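Local coordinates for CurJ (Moorea producens 3L, PDB 5TZ6), which probably serves as a polyketide synthase dehydratase domain for vinylogous dehydration in curacin biosynthesis, and is inactivated by substitution in this ligand-bound form, at residues A[68-73]-A[142-147]; A[178-183]-A[202-207]; A[193-198]-A[261-266]; A[254-259]-A[281-286]; A[272-277]-A[294-299]. The protein carries 1 engineered substitution. One frame throughout, in Å; residues are numbered along the deposited sequence.

Interaction 1: residues A[68-73]-A[142-147]; sequences ATECQI and ANAEQS
The methyl of A142 lies across the backbone of C71, its CB 3.8 Å from C71 CA, and the chain of Q72 runs beside the same methyl. Q72, extended beyond CG, passes alongside it, with OE1 at 4.0 Å from A142 CB. Its NE2, by contrast, bonds S140 OG. On the other side of C71 in sequence, E70 CB rests 3.6 Å from A142 O. E70 holds CG anti to its carbonyl carbon (chi1 -64°) and bends at chi2, which brings OE2 to 4.0 Å from A144 CB. The one hydrogen bond between the segments is A142 N to E70 O, 3.1 Å long and nearly straight at the hydrogen (161°), although the donor stands 53° above the carbonyl plane. In the hot-dog architecture this is the frayed end of the pairing between strands 71-77 and 132-141: Q72 still bonds S140 through the backbone, and the chain then leaves toward helix 151-157. C71 directs its side chain the other way, onto L59 and A62 of helix 51-65. With one backbone bond, alkyl contacts and no salt bridge across it, the contact probably owes more to backbone pairing and shape than to charge, and the E70 carboxylate contributes only van der Waals contact here.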
# COMPACT_ATOMS: atom_id res chain seq x y z
N ALA A 68 3.41 -9.42 -19.95
CA ALA A 68 4.25 -9.15 -21.11
C ALA A 68 5.17 -7.95 -20.86
O ALA A 68 5.01 -7.19 -19.91
CB ALA A 68 3.39 -8.93 -22.35
N THR A 69 6.15 -7.80 -21.75
CA THR A 69 7.15 -6.75 -21.65
C THR A 69 6.82 -5.52 -22.49
O THR A 69 7.11 -4.40 -22.07
CB THR A 69 8.53 -7.28 -22.07
OG1 THR A 69 9.50 -6.23 -22.00
CG2 THR A 69 8.49 -7.81 -23.49
N GLU A 70 6.23 -5.71 -23.67
CA GLU A 70 5.87 -4.58 -24.53
C GLU A 70 4.58 -3.95 -24.01
O GLU A 70 3.60 -4.66 -23.73
CB GLU A 70 5.66 -5.04 -25.97
CG GLU A 70 6.90 -5.58 -26.68
CD GLU A 70 7.10 -7.07 -26.48
OE1 GLU A 70 6.18 -7.74 -25.96
OE2 GLU A 70 8.18 -7.57 -26.84
N CYS A 71 4.57 -2.63 -23.89
CA CYS A 71 3.34 -1.95 -23.52
C CYS A 71 3.33 -0.54 -24.09
O CYS A 71 4.33 -0.05 -24.62
CB CYS A 71 3.14 -1.95 -22.00
SG CYS A 71 4.15 -0.76 -21.17
N GLN A 72 2.18 0.10 -23.98
CA GLN A 72 1.96 1.39 -24.61
C GLN A 72 1.15 2.29 -23.68
O GLN A 72 0.25 1.83 -22.98
CB GLN A 72 1.24 1.25 -25.95
CG GLN A 72 -0.13 0.63 -25.85
CD GLN A 72 -0.77 0.42 -27.21
OE1 GLN A 72 -0.10 0.48 -28.24
NE2 GLN A 72 -2.08 0.15 -27.22
N ILE A 73 1.53 3.56 -23.67
CA ILE A 73 0.88 4.62 -22.92
C ILE A 73 0.33 5.61 -23.93
O ILE A 73 1.08 6.10 -24.78
CB ILE A 73 1.87 5.31 -21.97
CG1 ILE A 73 2.74 4.26 -21.27
CG2 ILE A 73 1.13 6.21 -20.98
CD1 ILE A 73 3.88 4.83 -20.46
N ALA A 142 1.04 -4.08 -25.40
CA ALA A 142 1.27 -3.88 -26.82
C ALA A 142 1.98 -5.12 -27.35
O ALA A 142 2.30 -6.05 -26.60
CB ALA A 142 2.08 -2.61 -27.09
N ASN A 143 2.22 -5.13 -28.65
CA ASN A 143 2.91 -6.20 -29.34
C ASN A 143 4.24 -5.69 -29.90
O ASN A 143 4.49 -4.49 -29.98
CB ASN A 143 2.04 -6.81 -30.44
CG ASN A 143 1.17 -5.77 -31.12
OD1 ASN A 143 1.66 -4.95 -31.89
ND2 ASN A 143 -0.12 -5.80 -30.83
N ALA A 144 5.09 -6.64 -30.27
CA ALA A 144 6.39 -6.30 -30.82
C ALA A 144 6.24 -5.84 -32.27
O ALA A 144 5.33 -6.27 -32.98
CB ALA A 144 7.34 -7.49 -30.75
N GLU A 145 7.13 -4.94 -32.68
CA GLU A 145 7.04 -4.33 -34.00
C GLU A 145 8.43 -4.01 -34.53
O GLU A 145 8.63 -2.99 -35.21
CB GLU A 145 6.20 -3.05 -33.96
CG GLU A 145 4.90 -3.17 -33.18
CD GLU A 145 4.12 -1.88 -33.16
OE1 GLU A 145 3.46 -1.57 -34.18
OE2 GLU A 145 4.16 -1.17 -32.14
N GLN A 146 9.40 -4.86 -34.23
CA GLN A 146 10.80 -4.52 -34.48
C GLN A 146 11.36 -5.08 -35.79
O GLN A 146 11.30 -6.29 -36.03
CB GLN A 146 11.65 -5.01 -33.29
CG GLN A 146 11.53 -4.12 -32.06
CD GLN A 146 11.54 -4.89 -30.76
OE1 GLN A 146 10.62 -5.67 -30.48
NE2 GLN A 146 12.57 -4.68 -29.95
N SER A 147 11.90 -4.21 -36.64
CA SER A 147 11.92 -2.76 -36.39
C SER A 147 11.87 -1.94 -37.70
O SER A 147 10.78 -1.54 -38.10
CB SER A 147 13.14 -2.37 -35.54
OG SER A 147 13.44 -3.35 -34.56

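Interaction 2: residues A[178-183]-A[202-207]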
# COMPACT_ATOMS: atom_id res chain seq x y z
N LEU A 178 20.74 21.15 -16.52
CA LEU A 178 20.80 19.69 -16.54
C LEU A 178 22.14 19.23 -15.98
O LEU A 178 23.20 19.63 -16.47
CB LEU A 178 20.63 19.17 -17.97
CG LEU A 178 19.31 19.40 -18.70
CD1 LEU A 178 19.37 18.83 -20.11
CD2 LEU A 178 18.12 18.82 -17.94
N GLY A 179 22.09 18.38 -14.95
CA GLY A 179 23.30 17.80 -14.41
C GLY A 179 23.82 16.68 -15.30
O GLY A 179 23.36 16.46 -16.43
N GLN A 180 24.78 15.93 -14.77
CA GLN A 180 25.46 14.91 -15.56
C GLN A 180 24.52 13.78 -15.94
O GLN A 180 24.49 13.35 -17.11
CB GLN A 180 26.66 14.36 -14.79
CG GLN A 180 27.56 13.44 -15.60
CD GLN A 180 28.92 13.24 -14.95
OE1 GLN A 180 29.35 14.03 -14.11
NE2 GLN A 180 29.60 12.16 -15.32
N SER A 181 23.72 13.30 -14.99
CA SER A 181 22.93 12.11 -15.26
C SER A 181 21.80 12.36 -16.26
O SER A 181 21.22 11.39 -16.76
CB SER A 181 22.37 11.57 -13.95
OG SER A 181 21.59 12.54 -13.30
N PHE A 182 21.51 13.61 -16.62
CA PHE A 182 20.53 13.89 -17.65
C PHE A 182 21.16 14.19 -19.01
O PHE A 182 20.43 14.51 -19.96
CB PHE A 182 19.62 15.07 -17.23
CG PHE A 182 18.42 14.65 -16.44
CD1 PHE A 182 17.24 14.29 -17.09
CD2 PHE A 182 18.45 14.60 -15.06
CE1 PHE A 182 16.12 13.88 -16.37
CE2 PHE A 182 17.34 14.19 -14.33
CZ PHE A 182 16.17 13.83 -14.99
N ARG A 183 22.48 14.08 -19.13
CA ARG A 183 23.19 14.41 -20.37
C ARG A 183 23.62 13.12 -21.05
O ARG A 183 24.78 12.72 -21.00
CB ARG A 183 24.37 15.35 -20.09
CG ARG A 183 23.93 16.72 -19.58
CD ARG A 183 25.09 17.67 -19.33
NE ARG A 183 24.59 18.96 -18.87
CZ ARG A 183 25.08 20.14 -19.25
NH1 ARG A 183 24.55 21.26 -18.78
NH2 ARG A 183 26.08 20.19 -20.12
N PRO A 202 25.18 8.01 -18.86
CA PRO A 202 26.07 8.82 -18.03
C PRO A 202 26.84 7.96 -17.03
O PRO A 202 26.34 6.94 -16.54
CB PRO A 202 25.12 9.78 -17.32
CG PRO A 202 23.98 9.93 -18.27
CD PRO A 202 23.83 8.60 -18.96
N LYS A 203 28.06 8.38 -16.73
CA LYS A 203 28.91 7.67 -15.78
C LYS A 203 28.35 7.71 -14.36
O LYS A 203 28.75 6.89 -13.53
CB LYS A 203 30.32 8.25 -15.87
CG LYS A 203 31.01 7.86 -17.17
CD LYS A 203 32.11 8.82 -17.58
CE LYS A 203 31.51 9.96 -18.42
NZ LYS A 203 32.49 11.00 -18.81
N THR A 204 27.44 8.63 -14.07
CA THR A 204 26.86 8.74 -12.74
C THR A 204 25.66 7.82 -12.52
O THR A 204 25.18 7.70 -11.38
CB THR A 204 26.46 10.20 -12.46
OG1 THR A 204 25.88 10.78 -13.63
CG2 THR A 204 27.68 11.00 -12.04
N ILE A 205 25.15 7.17 -13.57
CA ILE A 205 24.02 6.24 -13.47
C ILE A 205 24.58 4.82 -13.44
O ILE A 205 25.44 4.47 -14.26
CB ILE A 205 23.05 6.41 -14.64
CG1 ILE A 205 22.42 7.80 -14.62
CG2 ILE A 205 21.98 5.33 -14.59
CD1 ILE A 205 21.45 8.03 -15.74
N LEU A 206 24.10 4.00 -12.50
CA LEU A 206 24.61 2.64 -12.38
C LEU A 206 23.57 1.54 -12.30
O LEU A 206 23.95 0.37 -12.41
CB LEU A 206 25.52 2.52 -11.15
CG LEU A 206 26.72 3.47 -11.12
CD1 LEU A 206 27.58 3.17 -9.91
CD2 LEU A 206 27.52 3.36 -12.41
N ASN A 207 22.29 1.85 -12.14
CA ASN A 207 21.28 0.82 -11.89
C ASN A 207 20.32 0.63 -13.06
O ASN A 207 19.23 0.10 -12.87
CB ASN A 207 20.50 1.11 -10.61
CG ASN A 207 19.84 2.47 -10.63
OD1 ASN A 207 20.07 3.28 -11.53
ND2 ASN A 207 19.01 2.74 -9.63
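P202 and I205 pack tightly on S181, whereas Q180 meets K203 and T204 at a looser, exposed margin. In the tight part, P202 CG sits against two successive carbonyls, 3.5 Å from S181 O and 3.6 Å from Q180 O. I205 comes to the same place from the other end of a type I turn spanning P202 to I205, closed by I205 N to P202 O at 3.2 Å. Its CG1 is anti to the carbonyl carbon (chi1 -63°) and the chain beyond is extended, which carries CD1 to within 3.5 Å of S181 O. S181 CB touches both I205 CG1, 3.8 Å away, and T204 OG1, so that the threonine hydroxyl belongs partly to the tight side; the S181 hydroxyl turns to D40. W184 touches both P202 and I205. At the margin the Q180 chain, with CG anti to the backbone N and extended beyond, slants over T204: CG is 3.7 Å from T204 OG1, and the amide carbon CD is 3.9 Å from T204 CG2. K203 adds only its CB beside Q180 NE2. The contact joins the loop after strand 176-178 to the loop leading into helix 215-223, whose T216 touches both F182 and I205. No hydrogen bond crosses between the segments. Cohesion therefore probably depends on the fit of proline and isoleucine carbons against carbonyl oxygens, with the amide and hydroxyl groups of the margin adding little directional hold.

Interaction 3: residues A[193-198]-A[261-266]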
# COMPACT_ATOMS: atom_id res chain seq x y z
N GLY A 193 14.66 18.66 -41.27
CA GLY A 193 13.58 18.40 -40.35
C GLY A 193 13.70 17.11 -39.57
O GLY A 193 12.71 16.61 -39.04
N GLU A 194 14.91 16.54 -39.48
CA GLU A 194 15.14 15.30 -38.76
C GLU A 194 16.49 15.38 -38.07
O GLU A 194 17.37 16.13 -38.49
CB GLU A 194 15.06 14.08 -39.71
CG GLU A 194 16.11 14.07 -40.81
CD GLU A 194 15.67 13.29 -42.04
OE1 GLU A 194 16.14 13.61 -43.15
OE2 GLU A 194 14.84 12.36 -41.89
N VAL A 195 16.64 14.61 -36.99
CA VAL A 195 17.86 14.62 -36.20
C VAL A 195 18.14 13.21 -35.71
O VAL A 195 17.21 12.47 -35.35
CB VAL A 195 17.78 15.60 -35.02
CG1 VAL A 195 16.76 15.12 -34.00
CG2 VAL A 195 19.15 15.77 -34.36
N LEU A 196 19.42 12.84 -35.67
CA LEU A 196 19.89 11.56 -35.17
C LEU A 196 20.89 11.81 -34.06
O LEU A 196 21.94 12.43 -34.28
CB LEU A 196 20.53 10.73 -36.29
CG LEU A 196 21.29 9.47 -35.84
CD1 LEU A 196 20.33 8.36 -35.48
CD2 LEU A 196 22.27 9.02 -36.92
N CYS A 197 20.56 11.36 -32.85
CA CYS A 197 21.42 11.52 -31.69
C CYS A 197 22.02 10.18 -31.30
O CYS A 197 21.32 9.16 -31.25
CB CYS A 197 20.64 12.09 -30.51
SG CYS A 197 19.98 13.74 -30.80
N GLN A 198 23.32 10.17 -31.04
CA GLN A 198 23.98 9.07 -30.36
C GLN A 198 24.00 9.36 -28.87
O GLN A 198 24.35 10.48 -28.45
CB GLN A 198 25.40 8.87 -30.86
CG GLN A 198 26.07 7.70 -30.17
CD GLN A 198 27.51 7.51 -30.60
OE1 GLN A 198 28.34 8.40 -30.42
NE2 GLN A 198 27.80 6.35 -31.17
N CYS A 261 18.88 7.61 -31.24
CA CYS A 261 17.58 8.27 -31.13
C CYS A 261 17.32 9.08 -32.40
O CYS A 261 18.01 10.07 -32.65
CB CYS A 261 17.52 9.17 -29.90
SG CYS A 261 15.96 10.05 -29.78
N TYR A 262 16.32 8.68 -33.17
CA TYR A 262 15.94 9.35 -34.40
C TYR A 262 14.65 10.12 -34.18
O TYR A 262 13.68 9.56 -33.67
CB TYR A 262 15.78 8.34 -35.54
CG TYR A 262 15.28 8.93 -36.84
CD1 TYR A 262 15.98 9.94 -37.49
CD2 TYR A 262 14.11 8.45 -37.44
CE1 TYR A 262 15.53 10.47 -38.68
CE2 TYR A 262 13.65 8.98 -38.63
CZ TYR A 262 14.37 9.99 -39.25
OH TYR A 262 13.91 10.52 -40.44
N THR A 263 14.64 11.39 -34.54
CA THR A 263 13.51 12.27 -34.32
C THR A 263 13.20 13.02 -35.60
O THR A 263 14.12 13.40 -36.33
CB THR A 263 13.77 13.28 -33.19
OG1 THR A 263 14.02 12.60 -31.95
CG2 THR A 263 12.59 14.22 -33.02
N CYS A 264 11.92 13.22 -35.87
CA CYS A 264 11.52 14.10 -36.97
C CYS A 264 10.27 14.85 -36.57
O CYS A 264 9.46 14.37 -35.78
CB CYS A 264 11.30 13.33 -38.28
SG CYS A 264 10.58 11.70 -38.08
N GLY A 265 10.13 16.06 -37.09
CA GLY A 265 9.02 16.90 -36.70
C GLY A 265 9.25 18.34 -37.09
O GLY A 265 10.30 18.70 -37.64
N SER A 266 8.25 19.16 -36.79
CA SER A 266 8.31 20.57 -37.11
C SER A 266 7.28 21.32 -36.28
O SER A 266 6.47 20.72 -35.56
CB SER A 266 8.08 20.81 -38.61
OG SER A 266 6.82 20.31 -39.02
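Y262 donates its phenolic hydrogen to E194, OH to OE2 at 2.5 Å, a short bond that meets the carboxylate oxygen on its anti side, a little out of the carboxylate plane. OE2 lies at the ring edge, and the carboxylate and ring planes are 40° apart. E194 reaches it with CG between backbone N and carbonyl carbon (chi1 63°) and the chain extended beyond; its CB also touches the ring, 3.8 Å from Y262 CE1. Behind this bond is a regular antiparallel ladder. V195 with T263 and C197 with C261 are hydrogen-bonded pairs, the bond from C197 N to C261 O being 2.9 Å and almost straight (176°). The ladder ends in a longer bond, G265 N to G193 O at 3.3 Å. On the face away from Y262, V195 and T263 lie side by side with V195 CG1 and T263 CB 3.6 Å apart, and C197 CB follows 4.3 Å from C261 CB. T263 OG1 bonds S224 on that face. Helix 151-157 covers the other: I154 touches L196 and Y262, and R157 makes a long, weak ion pair with E194. Strands 185-190 and 274-282 flank the pair within the sheet.

Interaction 4: residues A[254-259]-A[281-286]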
# COMPACT_ATOMS: atom_id res chain seq x y z
N SER A 254 17.31 -2.24 -22.91
CA SER A 254 18.59 -2.49 -23.57
C SER A 254 19.74 -2.52 -22.56
O SER A 254 19.94 -1.56 -21.81
CB SER A 254 18.86 -1.41 -24.62
OG SER A 254 20.07 -1.68 -25.31
N ASP A 255 20.48 -3.64 -22.55
CA ASP A 255 21.75 -3.69 -21.84
C ASP A 255 22.79 -2.74 -22.43
O ASP A 255 23.85 -2.55 -21.83
CB ASP A 255 22.29 -5.13 -21.87
CG ASP A 255 23.66 -5.26 -21.21
OD1 ASP A 255 23.91 -4.58 -20.19
OD2 ASP A 255 24.50 -6.05 -21.72
N ASN A 256 22.50 -2.14 -23.58
CA ASN A 256 23.51 -1.37 -24.30
C ASN A 256 23.80 -0.04 -23.61
O ASN A 256 22.89 0.67 -23.19
CB ASN A 256 23.07 -1.12 -25.74
CG ASN A 256 23.23 -2.35 -26.62
OD1 ASN A 256 23.51 -3.44 -26.14
ND2 ASN A 256 23.06 -2.16 -27.93
N ASP A 257 25.09 0.28 -23.51
CA ASP A 257 25.53 1.60 -23.08
C ASP A 257 25.44 2.64 -24.19
O ASP A 257 25.55 3.83 -23.91
CB ASP A 257 26.97 1.53 -22.57
CG ASP A 257 27.10 0.77 -21.27
OD1 ASP A 257 26.42 -0.27 -21.12
OD2 ASP A 257 27.88 1.20 -20.40
N LEU A 258 25.25 2.22 -25.44
CA LEU A 258 25.08 3.12 -26.57
C LEU A 258 23.73 2.88 -27.23
O LEU A 258 23.40 1.74 -27.58
CB LEU A 258 26.22 2.93 -27.59
CG LEU A 258 26.39 4.01 -28.66
CD1 LEU A 258 27.75 3.86 -29.34
CD2 LEU A 258 25.26 3.96 -29.68
N LEU A 259 22.95 3.95 -27.40
CA LEU A 259 21.68 3.86 -28.11
C LEU A 259 21.61 4.95 -29.17
O LEU A 259 22.37 5.93 -29.13
CB LEU A 259 20.49 4.02 -27.15
CG LEU A 259 20.43 3.10 -25.93
CD1 LEU A 259 19.17 3.38 -25.15
CD2 LEU A 259 20.52 1.63 -26.34
N LEU A 281 13.70 5.38 -30.43
CA LEU A 281 14.91 4.98 -29.73
C LEU A 281 15.20 3.53 -30.09
O LEU A 281 14.32 2.68 -29.95
CB LEU A 281 14.72 5.14 -28.22
CG LEU A 281 15.88 4.79 -27.29
CD1 LEU A 281 17.08 5.70 -27.54
CD2 LEU A 281 15.39 4.89 -25.85
N PHE A 282 16.41 3.25 -30.58
CA PHE A 282 16.72 1.88 -30.99
C PHE A 282 18.17 1.51 -30.66
O PHE A 282 19.00 2.35 -30.28
CB PHE A 282 16.43 1.65 -32.49
CG PHE A 282 17.12 2.61 -33.40
CD1 PHE A 282 16.57 3.85 -33.65
CD2 PHE A 282 18.30 2.26 -34.02
CE1 PHE A 282 17.20 4.74 -34.49
CE2 PHE A 282 18.94 3.14 -34.87
CZ PHE A 282 18.39 4.38 -35.10
N ASP A 283 18.42 0.21 -30.81
CA ASP A 283 19.63 -0.50 -30.43
C ASP A 283 20.79 -0.23 -31.38
O ASP A 283 20.62 0.23 -32.51
CB ASP A 283 19.37 -2.01 -30.43
CG ASP A 283 19.87 -2.69 -29.18
OD1 ASP A 283 20.59 -2.03 -28.40
OD2 ASP A 283 19.55 -3.88 -28.98
N GLN A 284 21.99 -0.59 -30.90
CA GLN A 284 23.17 -0.56 -31.75
C GLN A 284 22.99 -1.46 -32.96
O GLN A 284 23.51 -1.17 -34.05
CB GLN A 284 24.39 -1.02 -30.94
CG GLN A 284 25.73 -0.64 -31.53
CD GLN A 284 26.04 0.83 -31.32
OE1 GLN A 284 25.86 1.66 -32.21
NE2 GLN A 284 26.48 1.17 -30.11
N HIS A 285 22.28 -2.58 -32.79
CA HIS A 285 21.91 -3.49 -33.86
C HIS A 285 20.63 -3.10 -34.57
O HIS A 285 20.29 -3.72 -35.59
CB HIS A 285 21.80 -4.92 -33.33
CG HIS A 285 23.06 -5.42 -32.69
ND1 HIS A 285 23.47 -5.00 -31.45
CD2 HIS A 285 24.01 -6.26 -33.15
CE1 HIS A 285 24.62 -5.59 -31.15
NE2 HIS A 285 24.97 -6.36 -32.16
N GLY A 286 19.88 -2.13 -34.07
CA GLY A 286 18.65 -1.72 -34.71
C GLY A 286 17.39 -2.25 -34.08
O GLY A 286 16.30 -1.95 -34.58
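S254 donates its hydroxyl hydrogen to D283, OG to OD1 at 3.2 Å, the oxygen being met from 41° above the carboxylate plane. OD1 also receives Q284 N in a weak bond of 3.2 Å. N256 crosses D283 at about a right angle, but the 2.5 Å between N256 ND2 and D283 OD1 has a poor angle and is doubtful as a bond. Beside this polar group, L259 and L281 slant across each other, with L259 CB 3.8 Å from L281 CD1 and the two CD1 atoms 3.9 Å apart. What positions S254 is an ST turn: OG lies anti to the backbone N (chi1 -177°) and accepts N256 N at 3.0 Å (153°), so one hydroxyl both receives and gives. With alanine in place of S254 the hydroxyl is gone, and N256 N would probably lose its acceptor and D283 OD1 its hydroxyl donor, leaving the carboxylate less firmly fixed, with the weak Q284 N bond remaining. Further out, L217 of helix 215-223 touches both L259 and L281, W260 NE1 bonds Q284 OE1, and backbone bonding of F282 with W260 joins strands 258-267 and 274-282 as a hairpin. The contact thus joins the open end of the hairpin, loop and strand residues together. Its chemistry implies a carboxylate that is probably stabilised as an anion by neutral donors, next to a leucine pair held by apolar contact, including that with L217.

Interaction 5: residues A[272-277]-A[294-299]; sequences GEKFKA and GFEGRK
This is an antiparallel ladder between strands 274-282 and 288-300, successive strands of a beta hairpin in a hot-dog sheet, entered from the loop at G272 and E273. F275 with G297 and A277 with F295 are hydrogen-bonded pairs; F275 N reaches G297 O at 2.9 Å and 172°. A further bond, K299 N to E273 O at 2.9 Å, extends the pairing into the loop. The two faces differ. On one, K274, K276, E296 and R298 form a charged row. R298 NE bonds E296 OE1 at 2.7 Å (160°), the oxygen lying close to the guanidinium plane, and NH2 adds a weak second bond in this salt bridge within one strand. K274 runs alongside R298 and, bent at chi4 (44°), brings NZ over the centre of the guanidinium, 3.5 Å above its plane. Two like charges thus lie close, which the neighbouring carboxylate of E296 probably offsets in part. K276 gives its ammonium to D268 in a salt bridge, while its CE touches E296 OE2 at 3.4 Å. F243 makes a cation-pi contact with R298. A leucine in place of R298 would remove the guanidinium, and E296 OE1 would probably lose its charged mate and F243 its cation. On the other face, F275 packs on I225, L228 and V229 and is paired with G297, which has no side chain, and F295 leans on P242, a residue of the ligand pocket. F295 CB lies 3.4 Å from A277 O.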
# COMPACT_ATOMS: atom_id res chain seq x y z
N GLY A 272 2.68 28.62 -34.22
CA GLY A 272 4.12 28.54 -34.10
C GLY A 272 4.60 28.28 -32.69
O GLY A 272 5.79 28.43 -32.39
N GLU A 273 3.69 27.88 -31.82
CA GLU A 273 4.01 27.56 -30.44
C GLU A 273 3.95 26.07 -30.16
O GLU A 273 4.30 25.65 -29.05
CB GLU A 273 3.09 28.32 -29.48
CG GLU A 273 3.63 29.69 -29.11
CD GLU A 273 2.54 30.70 -28.80
OE1 GLU A 273 1.69 30.95 -29.67
OE2 GLU A 273 2.55 31.25 -27.68
N LYS A 274 3.49 25.27 -31.11
CA LYS A 274 3.44 23.82 -30.96
C LYS A 274 4.51 23.19 -31.84
O LYS A 274 4.61 23.51 -33.03
CB LYS A 274 2.07 23.28 -31.37
CG LYS A 274 0.92 23.74 -30.50
CD LYS A 274 -0.39 23.30 -31.12
CE LYS A 274 -1.54 23.50 -30.16
NZ LYS A 274 -1.45 24.81 -29.47
N PHE A 275 5.30 22.31 -31.25
CA PHE A 275 6.26 21.50 -32.00
C PHE A 275 5.82 20.05 -31.91
O PHE A 275 5.69 19.50 -30.81
CB PHE A 275 7.68 21.68 -31.47
CG PHE A 275 8.72 21.14 -32.40
CD1 PHE A 275 9.13 19.83 -32.31
CD2 PHE A 275 9.25 21.94 -33.40
CE1 PHE A 275 10.07 19.33 -33.18
CE2 PHE A 275 10.19 21.45 -34.27
CZ PHE A 275 10.61 20.14 -34.16
N LYS A 276 5.62 19.42 -33.07
CA LYS A 276 5.13 18.06 -33.16
C LYS A 276 6.18 17.16 -33.81
O LYS A 276 6.81 17.54 -34.80
CB LYS A 276 3.82 17.99 -33.96
CG LYS A 276 2.71 18.87 -33.40
CD LYS A 276 1.55 19.01 -34.38
CE LYS A 276 0.37 19.71 -33.72
NZ LYS A 276 -0.83 19.74 -34.61
N ALA A 277 6.36 15.97 -33.23
CA ALA A 277 7.47 15.11 -33.60
C ALA A 277 7.12 13.64 -33.36
O ALA A 277 6.29 13.31 -32.51
CB ALA A 277 8.72 15.47 -32.81
N GLY A 294 3.35 11.23 -32.13
CA GLY A 294 2.54 12.37 -31.74
C GLY A 294 3.04 13.09 -30.51
O GLY A 294 2.23 13.51 -29.67
N PHE A 295 4.35 13.20 -30.35
CA PHE A 295 4.90 14.05 -29.30
C PHE A 295 4.62 15.51 -29.62
O PHE A 295 4.93 15.98 -30.72
CB PHE A 295 6.40 13.83 -29.15
CG PHE A 295 7.04 14.72 -28.13
CD1 PHE A 295 7.40 16.02 -28.45
CD2 PHE A 295 7.29 14.26 -26.85
CE1 PHE A 295 7.98 16.85 -27.51
CE2 PHE A 295 7.88 15.08 -25.90
CZ PHE A 295 8.23 16.38 -26.24
N GLU A 296 4.02 16.23 -28.68
CA GLU A 296 3.79 17.66 -28.83
C GLU A 296 4.39 18.38 -27.63
O GLU A 296 4.03 18.09 -26.48
CB GLU A 296 2.31 18.01 -28.95
CG GLU A 296 2.10 19.51 -29.13
CD GLU A 296 0.65 19.92 -29.30
OE1 GLU A 296 0.08 20.50 -28.35
OE2 GLU A 296 0.07 19.66 -30.38
N GLY A 297 5.32 19.30 -27.91
CA GLY A 297 5.81 20.24 -26.93
C GLY A 297 5.24 21.61 -27.26
O GLY A 297 4.89 21.90 -28.41
N ARG A 298 5.13 22.46 -26.25
CA ARG A 298 4.59 23.80 -26.43
C ARG A 298 5.52 24.82 -25.81
O ARG A 298 6.06 24.59 -24.72
CB ARG A 298 3.19 23.95 -25.83
CG ARG A 298 2.16 23.11 -26.53
CD ARG A 298 0.76 23.56 -26.17
NE ARG A 298 -0.24 22.72 -26.80
CZ ARG A 298 -1.55 22.84 -26.59
NH1 ARG A 298 -2.00 23.77 -25.76
NH2 ARG A 298 -2.40 22.04 -27.20
N LYS A 299 5.68 25.95 -26.49
CA LYS A 299 6.50 27.04 -25.98
C LYS A 299 5.99 27.46 -24.60
O LYS A 299 4.78 27.60 -24.39
CB LYS A 299 6.45 28.23 -26.93
CG LYS A 299 7.33 28.10 -28.16
CD LYS A 299 8.55 29.01 -28.06
CE LYS A 299 9.19 29.22 -29.42
NZ LYS A 299 10.38 30.12 -29.34

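Interactions 3, 4 and 5 form one run of neighbouring strands: interactions 3 and 4 share strand 258-267, interactions 4 and 5 share strand 274-282. A probable hydrogen bond between S266 O and K276 N at 2.9 Å joins interactions 3 and 5, whose centres are 14 Å apart. Interaction 1 meets interaction 4 through a weak contact from a poorly ordered serine, S147 OG to G286 O at 3.2 Å. Interaction 2 touches none of the others; it adjoins interaction 3 along the chain, and its nearest atoms are about 7 Å from interaction 4. From the bound hydroxy-methylheptenoic acid, the F295 side chain is about 7 Å away, R183 about 11 Å and T263 about 12 Å. F182 touches D219, which lines the pocket.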